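Local coordinates for PHOX (Pseudomonas fluorescens, PDB 4A9V), which hydrolyses phosphate monoesters as an alkaline phosphatase, using a cofactor of iron and calcium ions held in a beta-propeller, at residues Gly290-Gly295 with Arg385-Val390; Thr401-Ala406 with Phe475-Gly480; Asn424-Ile429 with Gly501-Met506; Leu448-Gly453 with Gly464-Ile469; Ile491-Asp496 with Gln510-Asp515. One frame throughout, in Å; residues are numbered along the deposited sequence.

Contact 1. Residues Gly290-Gly295 with Arg385-Val390. With CA (calcium ion), chain R; CA (calcium ion), chain Q; FEO (mu-oxo-diiron), chain S.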
# COMPACT_ATOMS: atom_id res chain seq x y z
N GLY A 290 -4.85 -7.28 0.35
CA GLY A 290 -3.73 -8.18 0.13
C GLY A 290 -2.78 -8.20 1.32
O GLY A 290 -2.62 -7.20 2.02
N ASP A 291 -2.13 -9.35 1.53
CA ASP A 291 -1.06 -9.55 2.51
C ASP A 291 0.25 -9.73 1.75
O ASP A 291 0.46 -10.75 1.11
CB ASP A 291 -1.38 -10.81 3.32
CG ASP A 291 -0.41 -11.06 4.45
OD1 ASP A 291 0.46 -10.21 4.73
OD2 ASP A 291 -0.57 -12.11 5.12
N ASP A 292 1.10 -8.69 1.73
CA ASP A 292 2.28 -8.72 0.87
C ASP A 292 3.43 -9.48 1.52
O ASP A 292 4.30 -8.91 2.17
CB ASP A 292 2.72 -7.32 0.46
CG ASP A 292 3.96 -7.35 -0.41
OD1 ASP A 292 4.37 -8.45 -0.82
OD2 ASP A 292 4.51 -6.26 -0.68
N GLU A 293 3.45 -10.78 1.27
CA GLU A 293 4.59 -11.61 1.57
C GLU A 293 4.51 -12.82 0.64
O GLU A 293 3.42 -13.20 0.21
CB GLU A 293 4.58 -12.03 3.04
CG GLU A 293 5.82 -12.77 3.49
CD GLU A 293 5.95 -12.92 4.99
OE1 GLU A 293 5.48 -12.04 5.75
OE2 GLU A 293 6.57 -13.91 5.42
N ARG A 294 5.66 -13.37 0.27
CA ARG A 294 5.69 -14.52 -0.63
C ARG A 294 4.86 -15.64 -0.01
O ARG A 294 5.11 -16.05 1.11
CB ARG A 294 7.12 -15.01 -0.86
CG ARG A 294 7.97 -14.05 -1.67
CD ARG A 294 9.37 -14.61 -1.86
NE ARG A 294 10.28 -14.17 -0.81
CZ ARG A 294 10.99 -13.05 -0.87
NH1 ARG A 294 10.93 -12.29 -1.96
NH2 ARG A 294 11.60 -12.61 0.21
N GLY A 295 3.90 -16.15 -0.76
CA GLY A 295 3.11 -17.28 -0.32
C GLY A 295 1.99 -16.97 0.66
O GLY A 295 1.40 -17.90 1.22
N ARG A 385 2.91 -12.64 -3.64
CA ARG A 385 3.01 -11.28 -3.09
C ARG A 385 1.91 -10.36 -3.59
O ARG A 385 2.16 -9.40 -4.33
CB ARG A 385 4.37 -10.67 -3.38
CG ARG A 385 5.52 -11.38 -2.69
CD ARG A 385 6.80 -10.59 -2.86
NE ARG A 385 6.67 -9.28 -2.25
CZ ARG A 385 7.37 -8.22 -2.61
NH1 ARG A 385 8.44 -8.37 -3.37
NH2 ARG A 385 7.08 -7.03 -2.10
N PRO A 386 0.69 -10.55 -3.09
CA PRO A 386 -0.37 -9.59 -3.34
C PRO A 386 -0.00 -8.20 -2.85
O PRO A 386 0.37 -8.04 -1.68
CB PRO A 386 -1.56 -10.14 -2.55
CG PRO A 386 -1.23 -11.55 -2.24
CD PRO A 386 0.26 -11.62 -2.17
N GLU A 387 -0.09 -7.22 -3.73
CA GLU A 387 0.04 -5.83 -3.32
C GLU A 387 -1.29 -5.12 -3.55
O GLU A 387 -2.28 -5.50 -2.92
CB GLU A 387 1.29 -5.17 -3.92
CG GLU A 387 2.56 -5.76 -3.30
CD GLU A 387 3.80 -4.91 -3.51
OE1 GLU A 387 4.38 -4.99 -4.61
OE2 GLU A 387 4.23 -4.18 -2.58
N TRP A 388 -1.37 -4.09 -4.37
CA TRP A 388 -2.59 -3.28 -4.40
C TRP A 388 -3.74 -3.99 -5.10
O TRP A 388 -3.56 -4.68 -6.10
CB TRP A 388 -2.36 -1.96 -5.11
CG TRP A 388 -1.48 -1.00 -4.36
CD1 TRP A 388 -0.23 -1.24 -3.81
CD2 TRP A 388 -1.65 0.44 -4.32
NE1 TRP A 388 0.35 -0.06 -3.41
CE2 TRP A 388 -0.43 0.98 -3.74
CE3 TRP A 388 -2.61 1.32 -4.80
CZ2 TRP A 388 -0.23 2.35 -3.61
CZ3 TRP A 388 -2.38 2.69 -4.68
CH2 TRP A 388 -1.21 3.19 -4.10
N ILE A 389 -4.94 -3.67 -4.63
CA ILE A 389 -6.19 -4.10 -5.24
C ILE A 389 -7.02 -2.87 -5.59
O ILE A 389 -7.08 -1.91 -4.81
CB ILE A 389 -6.97 -5.02 -4.27
CG1 ILE A 389 -6.13 -6.25 -3.94
CG2 ILE A 389 -8.31 -5.42 -4.87
CD1 ILE A 389 -6.69 -7.12 -2.83
N VAL A 390 -7.68 -2.91 -6.75
CA VAL A 390 -8.62 -1.85 -7.12
C VAL A 390 -9.87 -2.48 -7.73
O VAL A 390 -9.84 -3.60 -8.24
CB VAL A 390 -8.01 -0.84 -8.13
CG1 VAL A 390 -6.90 -0.02 -7.47
CG2 VAL A 390 -7.52 -1.54 -9.39
CA CA R . 6.42 -3.73 -3.80
CA CA Q . 3.96 -1.39 -2.41
FE1 FEO S . 4.78 -1.34 1.16
FE2 FEO S . 4.03 -4.34 -0.42
O FEO S . 4.72 -2.54 -0.38
O HOH W 1 -3.99 -4.94 -0.84
O HOH W 2 7.55 -4.01 -1.71
O HOH W 3 2.51 0.50 -1.62
O HOH W 4 5.15 0.16 -0.35
O HOH W 5 4.61 0.64 -3.70
O HOH W 6 6.58 -1.62 -2.33

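Contact 2. Residues Thr401-Ala406 with Phe475-Gly480. With CA (calcium ion), chain R; CA (calcium ion), chain Q.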
# COMPACT_ATOMS: atom_id res chain seq x y z
N THR A 401 -2.31 -6.75 -8.01
CA THR A 401 -0.96 -7.07 -8.42
C THR A 401 -0.40 -8.22 -7.58
O THR A 401 -0.67 -8.33 -6.38
CB THR A 401 -0.03 -5.85 -8.33
OG1 THR A 401 -0.11 -5.30 -7.02
CG2 THR A 401 -0.41 -4.80 -9.36
N LEU A 402 0.32 -9.10 -8.25
CA LEU A 402 1.08 -10.16 -7.62
C LEU A 402 2.52 -9.91 -8.04
O LEU A 402 2.90 -10.15 -9.20
CB LEU A 402 0.58 -11.52 -8.12
CG LEU A 402 -0.90 -11.85 -7.84
CD1 LEU A 402 -1.29 -13.16 -8.51
CD2 LEU A 402 -1.13 -11.93 -6.34
N THR A 403 3.26 -9.20 -7.19
CA THR A 403 4.35 -8.39 -7.69
C THR A 403 5.52 -9.25 -8.21
O THR A 403 6.16 -8.89 -9.19
CB THR A 403 4.79 -7.32 -6.66
OG1 THR A 403 5.57 -6.34 -7.33
CG2 THR A 403 5.58 -7.90 -5.51
N ASN A 404 5.79 -10.35 -7.52
CA ASN A 404 6.79 -11.35 -7.91
C ASN A 404 6.82 -12.43 -6.81
O ASN A 404 6.13 -12.30 -5.79
CB ASN A 404 8.18 -10.72 -8.12
CG ASN A 404 8.62 -9.86 -6.96
OD1 ASN A 404 8.74 -10.32 -5.82
ND2 ASN A 404 8.93 -8.59 -7.26
N ASN A 405 7.55 -13.51 -7.05
CA ASN A 405 7.77 -14.52 -6.02
C ASN A 405 8.88 -15.46 -6.45
O ASN A 405 8.65 -16.47 -7.11
CB ASN A 405 6.50 -15.31 -5.73
CG ASN A 405 6.68 -16.31 -4.62
OD1 ASN A 405 7.75 -16.40 -4.01
ND2 ASN A 405 5.60 -17.01 -4.27
N ALA A 406 10.09 -15.13 -6.02
CA ALA A 406 11.26 -15.91 -6.36
C ALA A 406 11.17 -17.35 -5.82
O ALA A 406 11.90 -18.22 -6.29
CB ALA A 406 12.50 -15.22 -5.83
N PHE A 475 7.88 -4.08 -18.35
CA PHE A 475 8.10 -3.60 -16.99
C PHE A 475 8.19 -4.80 -16.06
O PHE A 475 7.90 -5.93 -16.46
CB PHE A 475 6.95 -2.68 -16.57
CG PHE A 475 5.60 -3.34 -16.57
CD1 PHE A 475 4.84 -3.40 -17.74
CD2 PHE A 475 5.11 -3.95 -15.42
CE1 PHE A 475 3.61 -4.03 -17.74
CE2 PHE A 475 3.89 -4.60 -15.43
CZ PHE A 475 3.14 -4.65 -16.60
N ASN A 476 8.57 -4.58 -14.81
CA ASN A 476 8.56 -5.66 -13.84
C ASN A 476 8.03 -5.21 -12.50
O ASN A 476 8.11 -4.02 -12.15
CB ASN A 476 9.94 -6.32 -13.71
CG ASN A 476 10.90 -5.51 -12.87
OD1 ASN A 476 11.08 -5.77 -11.67
ND2 ASN A 476 11.59 -4.55 -13.50
N SER A 477 7.46 -6.16 -11.76
CA SER A 477 7.02 -5.96 -10.39
C SER A 477 5.97 -4.85 -10.28
O SER A 477 6.12 -3.90 -9.51
CB SER A 477 8.21 -5.66 -9.48
OG SER A 477 9.19 -6.68 -9.56
N PRO A 478 4.84 -5.02 -10.98
CA PRO A 478 3.72 -4.12 -10.73
C PRO A 478 3.31 -4.20 -9.26
O PRO A 478 3.39 -5.26 -8.64
CB PRO A 478 2.63 -4.66 -11.65
CG PRO A 478 2.93 -6.13 -11.74
CD PRO A 478 4.43 -6.22 -11.73
N ASP A 479 2.88 -3.07 -8.71
CA ASP A 479 2.70 -2.94 -7.28
C ASP A 479 1.45 -2.09 -7.05
O ASP A 479 0.35 -2.63 -6.89
CB ASP A 479 3.99 -2.35 -6.66
CG ASP A 479 3.93 -2.15 -5.15
OD1 ASP A 479 2.84 -1.92 -4.59
OD2 ASP A 479 5.03 -2.07 -4.54
N GLY A 480 1.56 -0.77 -7.22
CA GLY A 480 0.40 0.08 -7.11
C GLY A 480 -0.54 -0.02 -8.31
O GLY A 480 -0.12 -0.31 -9.43
CA CA R . 6.42 -3.73 -3.80
CA CA Q . 3.96 -1.39 -2.41
O HOH W 4 5.15 0.16 -0.35
O HOH W 3 2.51 0.50 -1.62
O HOH W 5 4.61 0.64 -3.70
O HOH W 6 6.58 -1.62 -2.33
O HOH W 2 7.55 -4.01 -1.71

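Contact 3. Residues Asn424-Ile429 with Gly501-Met506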
# COMPACT_ATOMS: atom_id res chain seq x y z
N ASN A 424 9.56 -16.59 -9.95
CA ASN A 424 8.89 -15.52 -10.66
C ASN A 424 9.51 -14.17 -10.29
O ASN A 424 9.37 -13.69 -9.16
CB ASN A 424 7.42 -15.56 -10.26
CG ASN A 424 6.62 -14.40 -10.80
OD1 ASN A 424 6.99 -13.76 -11.79
ND2 ASN A 424 5.45 -14.16 -10.20
N VAL A 425 10.27 -13.59 -11.22
CA VAL A 425 10.94 -12.32 -10.98
C VAL A 425 10.18 -11.12 -11.54
O VAL A 425 10.59 -9.98 -11.30
CB VAL A 425 12.39 -12.33 -11.50
CG1 VAL A 425 13.17 -13.48 -10.88
CG2 VAL A 425 12.44 -12.39 -13.02
N TYR A 426 9.11 -11.36 -12.30
CA TYR A 426 8.44 -10.28 -13.02
C TYR A 426 7.07 -9.88 -12.48
O TYR A 426 6.68 -8.73 -12.61
CB TYR A 426 8.30 -10.61 -14.50
CG TYR A 426 9.61 -10.79 -15.22
CD1 TYR A 426 10.46 -9.72 -15.45
CD2 TYR A 426 9.98 -12.03 -15.74
CE1 TYR A 426 11.65 -9.87 -16.15
CE2 TYR A 426 11.16 -12.19 -16.45
CZ TYR A 426 11.97 -11.11 -16.68
OH TYR A 426 13.14 -11.31 -17.38
N GLY A 427 6.30 -10.86 -12.01
CA GLY A 427 4.95 -10.59 -11.52
C GLY A 427 3.85 -10.66 -12.57
O GLY A 427 4.09 -10.97 -13.74
N GLN A 428 2.64 -10.39 -12.11
CA GLN A 428 1.45 -10.52 -12.93
C GLN A 428 0.32 -9.75 -12.26
O GLN A 428 0.43 -9.35 -11.10
CB GLN A 428 1.08 -12.01 -13.15
CG GLN A 428 0.73 -12.79 -11.88
CD GLN A 428 1.90 -13.56 -11.29
OE1 GLN A 428 3.06 -13.32 -11.63
NE2 GLN A 428 1.61 -14.43 -10.34
N ILE A 429 -0.72 -9.44 -13.04
CA ILE A 429 -1.91 -8.78 -12.51
C ILE A 429 -3.10 -9.72 -12.65
O ILE A 429 -3.44 -10.18 -13.76
CB ILE A 429 -2.21 -7.43 -13.18
CG1 ILE A 429 -1.00 -6.51 -13.05
CG2 ILE A 429 -3.45 -6.81 -12.55
CD1 ILE A 429 -1.17 -5.15 -13.71
N GLY A 501 20.45 -7.77 -17.35
CA GLY A 501 20.08 -9.16 -17.14
C GLY A 501 18.62 -9.42 -17.48
O GLY A 501 18.17 -9.09 -18.58
N ASP A 502 17.87 -9.96 -16.52
CA ASP A 502 16.45 -10.24 -16.73
C ASP A 502 15.66 -8.95 -16.99
O ASP A 502 14.54 -9.00 -17.49
CB ASP A 502 15.84 -10.96 -15.52
CG ASP A 502 16.11 -12.45 -15.52
OD1 ASP A 502 16.51 -13.00 -16.56
OD2 ASP A 502 15.78 -13.09 -14.50
N PHE A 503 16.25 -7.81 -16.65
CA PHE A 503 15.54 -6.54 -16.68
C PHE A 503 16.13 -5.60 -17.72
O PHE A 503 15.76 -4.43 -17.78
CB PHE A 503 15.57 -5.91 -15.28
CG PHE A 503 15.16 -6.85 -14.19
CD1 PHE A 503 13.84 -7.26 -14.10
CD2 PHE A 503 16.11 -7.51 -13.43
CE1 PHE A 503 13.46 -8.24 -13.19
CE2 PHE A 503 15.74 -8.48 -12.51
CZ PHE A 503 14.41 -8.87 -12.42
N ALA A 504 16.93 -6.14 -18.63
CA ALA A 504 17.52 -5.32 -19.69
C ALA A 504 16.42 -4.67 -20.51
O ALA A 504 15.56 -5.37 -21.05
CB ALA A 504 18.43 -6.16 -20.57
N GLY A 505 16.47 -3.35 -20.63
CA GLY A 505 15.50 -2.61 -21.42
C GLY A 505 14.33 -2.04 -20.64
O GLY A 505 13.51 -1.32 -21.20
N MET A 506 14.23 -2.37 -19.36
CA MET A 506 13.10 -1.91 -18.55
C MET A 506 13.34 -0.56 -17.87
O MET A 506 12.39 0.12 -17.48
CB MET A 506 12.73 -2.96 -17.52
CG MET A 506 12.12 -4.18 -18.18
SD MET A 506 11.81 -5.51 -17.01
CE MET A 506 10.84 -6.60 -18.04

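Contact 4. Residues Leu448-Gly453 with Gly464-Ile469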
# COMPACT_ATOMS: atom_id res chain seq x y z
N LEU A 448 -5.70 -13.94 -15.50
CA LEU A 448 -4.51 -13.09 -15.43
C LEU A 448 -4.56 -12.03 -16.53
O LEU A 448 -4.35 -12.30 -17.71
CB LEU A 448 -3.22 -13.89 -15.50
CG LEU A 448 -2.92 -14.75 -14.27
CD1 LEU A 448 -1.54 -15.39 -14.38
CD2 LEU A 448 -3.04 -13.98 -12.96
N PHE A 449 -4.86 -10.80 -16.11
CA PHE A 449 -4.95 -9.66 -17.01
C PHE A 449 -3.63 -9.39 -17.73
O PHE A 449 -3.63 -9.04 -18.90
CB PHE A 449 -5.39 -8.42 -16.22
CG PHE A 449 -5.45 -7.17 -17.03
CD1 PHE A 449 -6.41 -7.02 -18.02
CD2 PHE A 449 -4.50 -6.18 -16.89
CE1 PHE A 449 -6.41 -5.92 -18.85
CE2 PHE A 449 -4.53 -5.05 -17.67
CZ PHE A 449 -5.47 -4.93 -18.68
N VAL A 450 -2.51 -9.56 -17.04
CA VAL A 450 -1.21 -9.50 -17.69
C VAL A 450 -0.24 -10.37 -16.91
O VAL A 450 -0.37 -10.52 -15.69
CB VAL A 450 -0.69 -8.05 -17.83
CG1 VAL A 450 -0.35 -7.45 -16.48
CG2 VAL A 450 0.52 -8.00 -18.76
N VAL A 451 0.69 -11.00 -17.62
CA VAL A 451 1.83 -11.66 -17.01
C VAL A 451 3.08 -10.91 -17.45
O VAL A 451 3.40 -10.87 -18.64
CB VAL A 451 1.92 -13.14 -17.43
CG1 VAL A 451 3.07 -13.82 -16.70
CG2 VAL A 451 0.60 -13.86 -17.16
N ALA A 452 3.69 -10.17 -16.53
CA ALA A 452 4.85 -9.37 -16.89
C ALA A 452 6.00 -10.26 -17.30
O ALA A 452 6.11 -11.41 -16.86
CB ALA A 452 5.24 -8.46 -15.73
N GLY A 453 6.87 -9.74 -18.15
CA GLY A 453 8.03 -10.48 -18.59
C GLY A 453 8.94 -9.63 -19.44
O GLY A 453 8.70 -8.43 -19.63
N GLY A 464 9.05 -14.46 -21.03
CA GLY A 464 8.76 -13.38 -21.97
C GLY A 464 7.46 -12.64 -21.72
O GLY A 464 7.19 -11.62 -22.35
N GLY A 465 6.63 -13.18 -20.83
CA GLY A 465 5.37 -12.54 -20.47
C GLY A 465 4.23 -12.92 -21.40
O GLY A 465 4.41 -13.64 -22.39
N SER A 466 3.06 -12.36 -21.12
CA SER A 466 1.90 -12.54 -21.97
C SER A 466 1.93 -11.59 -23.16
O SER A 466 2.78 -10.70 -23.26
CB SER A 466 0.62 -12.34 -21.15
OG SER A 466 0.62 -11.09 -20.48
N SER A 467 1.02 -11.82 -24.10
CA SER A 467 1.15 -11.21 -25.41
C SER A 467 0.92 -9.70 -25.40
O SER A 467 1.24 -9.03 -26.39
CB SER A 467 0.18 -11.87 -26.38
OG SER A 467 -1.15 -11.73 -25.90
N ASN A 468 0.29 -9.18 -24.36
CA ASN A 468 0.14 -7.74 -24.20
C ASN A 468 1.38 -7.04 -23.62
O ASN A 468 1.42 -5.81 -23.52
CB ASN A 468 -1.15 -7.37 -23.43
CG ASN A 468 -1.33 -8.12 -22.11
OD1 ASN A 468 -0.80 -9.21 -21.88
ND2 ASN A 468 -2.22 -7.57 -21.27
N ILE A 469 2.41 -7.83 -23.35
CA ILE A 469 3.75 -7.31 -23.07
C ILE A 469 4.59 -7.37 -24.35
O ILE A 469 4.67 -8.42 -24.99
CB ILE A 469 4.44 -8.13 -21.96
CG1 ILE A 469 3.67 -8.03 -20.64
CG2 ILE A 469 5.88 -7.67 -21.78
CD1 ILE A 469 3.56 -6.63 -20.09

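Contact 5. Residues Ile491-Asp496 with Gln510-Asp515. With CA (calcium ion), chain R; LI (lithium ion), chain G.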
# COMPACT_ATOMS: atom_id res chain seq x y z
N ILE A 491 -0.97 1.53 -13.61
CA ILE A 491 -0.13 0.48 -13.04
C ILE A 491 1.22 1.09 -12.65
O ILE A 491 1.87 1.74 -13.47
CB ILE A 491 0.15 -0.62 -14.09
CG1 ILE A 491 -1.14 -1.27 -14.57
CG2 ILE A 491 1.11 -1.66 -13.53
CD1 ILE A 491 -1.00 -2.08 -15.85
N LEU A 492 1.60 0.94 -11.38
CA LEU A 492 2.79 1.58 -10.84
C LEU A 492 3.78 0.48 -10.47
O LEU A 492 3.36 -0.57 -9.99
CB LEU A 492 2.42 2.40 -9.60
CG LEU A 492 1.58 3.66 -9.83
CD1 LEU A 492 0.15 3.40 -10.31
CD2 LEU A 492 1.54 4.49 -8.56
N THR A 493 5.07 0.69 -10.69
CA THR A 493 6.04 -0.38 -10.47
C THR A 493 7.01 -0.14 -9.32
O THR A 493 7.43 0.99 -9.04
CB THR A 493 6.81 -0.78 -11.74
OG1 THR A 493 7.84 0.18 -12.05
CG2 THR A 493 5.90 -0.92 -12.92
N ASP A 494 7.38 -1.25 -8.69
CA ASP A 494 8.41 -1.31 -7.66
C ASP A 494 9.29 -2.53 -7.93
O ASP A 494 9.19 -3.56 -7.26
CB ASP A 494 7.77 -1.43 -6.28
CG ASP A 494 8.78 -1.75 -5.21
OD1 ASP A 494 9.94 -1.30 -5.36
OD2 ASP A 494 8.45 -2.49 -4.25
N GLY A 495 10.07 -2.44 -8.99
CA GLY A 495 10.84 -3.56 -9.46
C GLY A 495 12.32 -3.29 -9.52
O GLY A 495 12.81 -2.27 -9.02
N ASP A 496 13.02 -4.23 -10.12
CA ASP A 496 14.45 -4.14 -10.33
C ASP A 496 14.75 -3.08 -11.40
O ASP A 496 14.12 -3.08 -12.46
CB ASP A 496 14.97 -5.51 -10.75
CG ASP A 496 16.48 -5.56 -10.86
OD1 ASP A 496 17.03 -4.77 -11.65
OD2 ASP A 496 17.08 -6.44 -10.22
N GLN A 510 8.34 3.01 -12.92
CA GLN A 510 7.52 3.63 -13.94
C GLN A 510 6.04 3.47 -13.66
O GLN A 510 5.64 2.77 -12.72
CB GLN A 510 7.88 3.03 -15.28
CG GLN A 510 7.66 1.54 -15.35
CD GLN A 510 8.32 0.92 -16.56
OE1 GLN A 510 7.65 0.66 -17.58
NE2 GLN A 510 9.61 0.65 -16.46
N MET A 511 5.25 4.19 -14.43
CA MET A 511 3.81 4.06 -14.39
C MET A 511 3.31 3.83 -15.80
O MET A 511 3.76 4.48 -16.75
CB MET A 511 3.16 5.31 -13.78
CG MET A 511 1.64 5.24 -13.67
SD MET A 511 0.92 6.44 -12.53
CE MET A 511 1.30 7.96 -13.39
N LEU A 512 2.38 2.89 -15.93
CA LEU A 512 1.78 2.54 -17.21
C LEU A 512 0.27 2.68 -17.11
O LEU A 512 -0.29 2.87 -16.03
CB LEU A 512 2.15 1.10 -17.60
CG LEU A 512 3.66 0.79 -17.55
CD1 LEU A 512 4.05 0.06 -16.27
CD2 LEU A 512 4.11 -0.00 -18.78
N CYS A 513 -0.38 2.66 -18.27
CA CYS A 513 -1.82 2.77 -18.34
C CYS A 513 -2.35 1.66 -19.23
O CYS A 513 -1.79 1.38 -20.28
CB CYS A 513 -2.21 4.14 -18.92
SG CYS A 513 -3.95 4.57 -18.69
N ALA A 514 -3.45 1.05 -18.80
CA ALA A 514 -4.00 -0.12 -19.47
C ALA A 514 -5.49 0.06 -19.76
O ALA A 514 -6.22 0.70 -19.00
CB ALA A 514 -3.78 -1.36 -18.63
N ASP A 515 -5.92 -0.59 -20.84
CA ASP A 515 -7.32 -0.70 -21.21
C ASP A 515 -7.84 -2.07 -20.76
O ASP A 515 -7.40 -3.10 -21.28
CB ASP A 515 -7.43 -0.57 -22.74
CG ASP A 515 -8.86 -0.56 -23.23
OD1 ASP A 515 -9.68 -1.31 -22.69
OD2 ASP A 515 -9.15 0.19 -24.19
CA CA R . 6.42 -3.73 -3.80
LI LI G . 10.67 -1.35 -3.05
O HOH W 7 9.50 -2.12 -1.77
O HOH W 8 11.96 -2.50 -4.07
O HOH W 9 12.42 -0.19 -4.53
O HOH W 6 6.58 -1.62 -2.33
O HOH W 2 7.55 -4.01 -1.71

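Contact 1. Residues Gly290-Gly295 with Arg385-Val390
With CG turned fully away from its backbone N (chi1 179°), Asp292 sends its carboxylate across to 385-390, where Arg385, kinked at chi3 (61°), presents the edge of its guanidinium to it. The two flat groups are nearly coplanar, only 4° apart, and the arginine takes a side-on grip. Arg385 NE gives its N-H to Asp292 OD1 at 2.8 Å, and NH2 gives one to OD2 of the same aspartate at 3.0 Å, each bond using the syn lone pair of its oxygen. In the conformer described, this two-nitrogen salt bridge helps fix the rotation of a carboxylate that has a second task, since Asp292 OD2 binds FE2 of the mu-oxo-diiron group at 2.0 Å. Glu387 reaches the same iron from the strand, its OE2 2.2 Å from FE2. Asp292 OD2 and Glu387 OE2 therefore stand 2.8 Å apart, held together by the metal they share. Glu387 also clasps one calcium ion with both oxygens and binds a second through OE2, while Glu194 and Glu273 add further oxygens at the iron. Farther along the two backbones, Pro386 CD packs 3.4 Å from Asp291 O, and a water that accepts from Gly290 N also lies within hydrogen-bonding distance of Glu387 O. The chemistry is that of a first-shell carboxylate positioned by a second-shell arginine, whose positive charge probably offsets part of the negative charge round the cofactor.

Contact 2. Residues Thr401-Ala406 with Phe475-Gly480
The carboxamide of Asn404 meets Ser477 at its edge: the ND2 N-H points to Ser477 OG, 3.0 Å away and only 3° out of the amide plane. The contact joins two neighbouring sheets of the beta-propeller, strand 398-402 in one and strand 478-483 in the next, where the end of the first and the start of the second come close to the metals. Two carbonyl groups here are approached differently. Thr401 OG1 donates to Asp479 O at 2.7 Å, in the carbonyl plane and on a lone pair, whereas Thr403 OG1 reaches Pro478 O at 2.8 Å from well above the plane of that second carbonyl (51° out of it). The torsion of Thr403, OG1 opposite the backbone N (chi1 -164°), places its hydroxyl there. Asp479 lies near the start of its strand, at a classic beta bulge in which Asp479 and Gly480 both face Leu492. Its carboxylate bridges two calcium ions, OD2 binding both and OD1 one of them. The threonine hydroxyls thus hold the backbone on both sides of the CA that carries the metal ligand. Ser477 OG passes its own proton on to Asn476 OD1, and Ser477 CA sends a nearly straight C-H...O contact to Thr403 O, 3.3 Å from carbon to oxygen.

Contact 3. Residues Asn424-Ile429 with Gly501-Met506
Tyr426, held in an Asx turn, reaches across to Asp502 and Phe503 in the loop between two strands of the next propeller sheet, a loop that goes on into a type II beta turn from Phe503 to Met506. Asn424 leads the Asx turn: its OD1 accepts from both Tyr426 N and Gly427 N, the two donors coming to the same face of the amide, and so fixes the backbone from which the ring projects. Tyr426 OH donates to Asp502 O at 2.7 Å, the acceptor lying at the ring edge near its plane; Asn454 ND2 is a second donor to that carbonyl. One face of the tyrosine ring is covered by Val425 CG2, 3.6 Å above its centre. The ring of Phe503 meets it obliquely, with centroids 5.7 Å apart and planes at 67°, the CE1 atoms of Tyr426 and Phe503 touching at 3.8 Å. Met506 reaches in with an extended chain, and its CE lies 3.9 Å from Tyr426 CE1. At the edge of the Phe503 ring stands Val425 O. A phenylalanine in place of Tyr426 lacks the hydroxyl, and would probably leave the Asp502 carbonyl with one donor fewer. Asp502 OD1 bonds to His458. Because the tyrosine uses the backbone carbonyl, its tie to the loop does not depend on the Asp502 carboxylate.

Contact 4. Residues Leu448-Gly453 with Gly464-Ile469
Two glycines meet here so closely that neither could carry a side chain: the CA atoms of Gly453 and Gly465 lie 3.9 Å apart, and a CB on Gly453 would run into Gly465 N, while one on Gly465 would strike Val451 O. Beside this glycine meeting, Ser466 takes hold of Val451 twice. Its OG receives the Val451 N-H at 2.9 Å in an almost straight bond (174°), and its own backbone N donates to Val451 O at 2.9 Å. The hydroxyl thus answers a strand N-H as a neighbouring carbonyl would. Tucked over its own backbone (chi1 54°), it also faces Asn468, and Ser466 OG passes its proton to Asn468 OD1 at 2.7 Å. The other end of that amide is used as well: Asn468 ND2 donates to Phe449 O at 3.1 Å, in the carbonyl plane, and to Gly519 O beyond the segments. Both polar ends of Asn468 are therefore committed, which should fix which way round its amide sits. Next to these bonds Val450 CG2 meets Ile469 CD1 at 3.6 Å, the two side chains crossing at about a right angle. Phe449 and Val450 form a classic beta bulge opposite Ile429, and Ser466 to Ile469 a type I turn; the bulge lies in the strand and the turn in the connection, which folds back on the strand it has just left, on its way from one propeller sheet to the next.

Contact 5. Residues Ile491-Asp496 with Gln510-Asp515
Ile491 and Leu512 form the tight end of this contact, an antiparallel hydrogen-bonded pair: Ile491 N donates to Leu512 O and Leu512 N to Ile491 O, both at 2.8 Å. On the same face Ile491 CD1 rests 4.0 Å from Ala514 CB. On the other face Leu492 and Met511 lie side by side, with Leu492 CD1 3.8 Å from Met511 SD. The two strands are the middle pair of a four-stranded antiparallel propeller blade. Toward the C-terminal end of strand 489-493, Thr493 N still donates to Gln510 O, and Thr493 OG1, drawn in over the main chain (chi1 77°), accepts from Gln510 N at 3.0 Å while also pairing with Asn509. A valine in place of Thr493 would probably leave Gln510 N without this acceptor and Asn509 OD1 with one partner fewer. Beyond it the chains part, and Asp494 turns away to the wetter side, where its OD2 binds a calcium ion at 2.4 Å and OD1 a lithium ion that also holds three waters and Glu532.

Contacts 1 and 2, with centres 9 Å apart, lie on the neighbouring strands 386-391 and 398-402 and share both calcium ions. Contact 5, 9 Å from contact 2, belongs to the next sheet and touches one of these ions, so Glu387, Asp479 and Asp494 bring three contacts to one calcium. Contacts 3 and 4 lie farther out, about 17 and 18 Å from contact 1 between centres, and meet through strands 428-434 and 443-451. Along the chain contact 1 closes first; contacts 2 and 3 then interleave, contact 4 falls within the span of both, and contact 5 crosses contact 3. Residues distant in sequence thus converge, two of the propeller sheets meeting at one metal cluster.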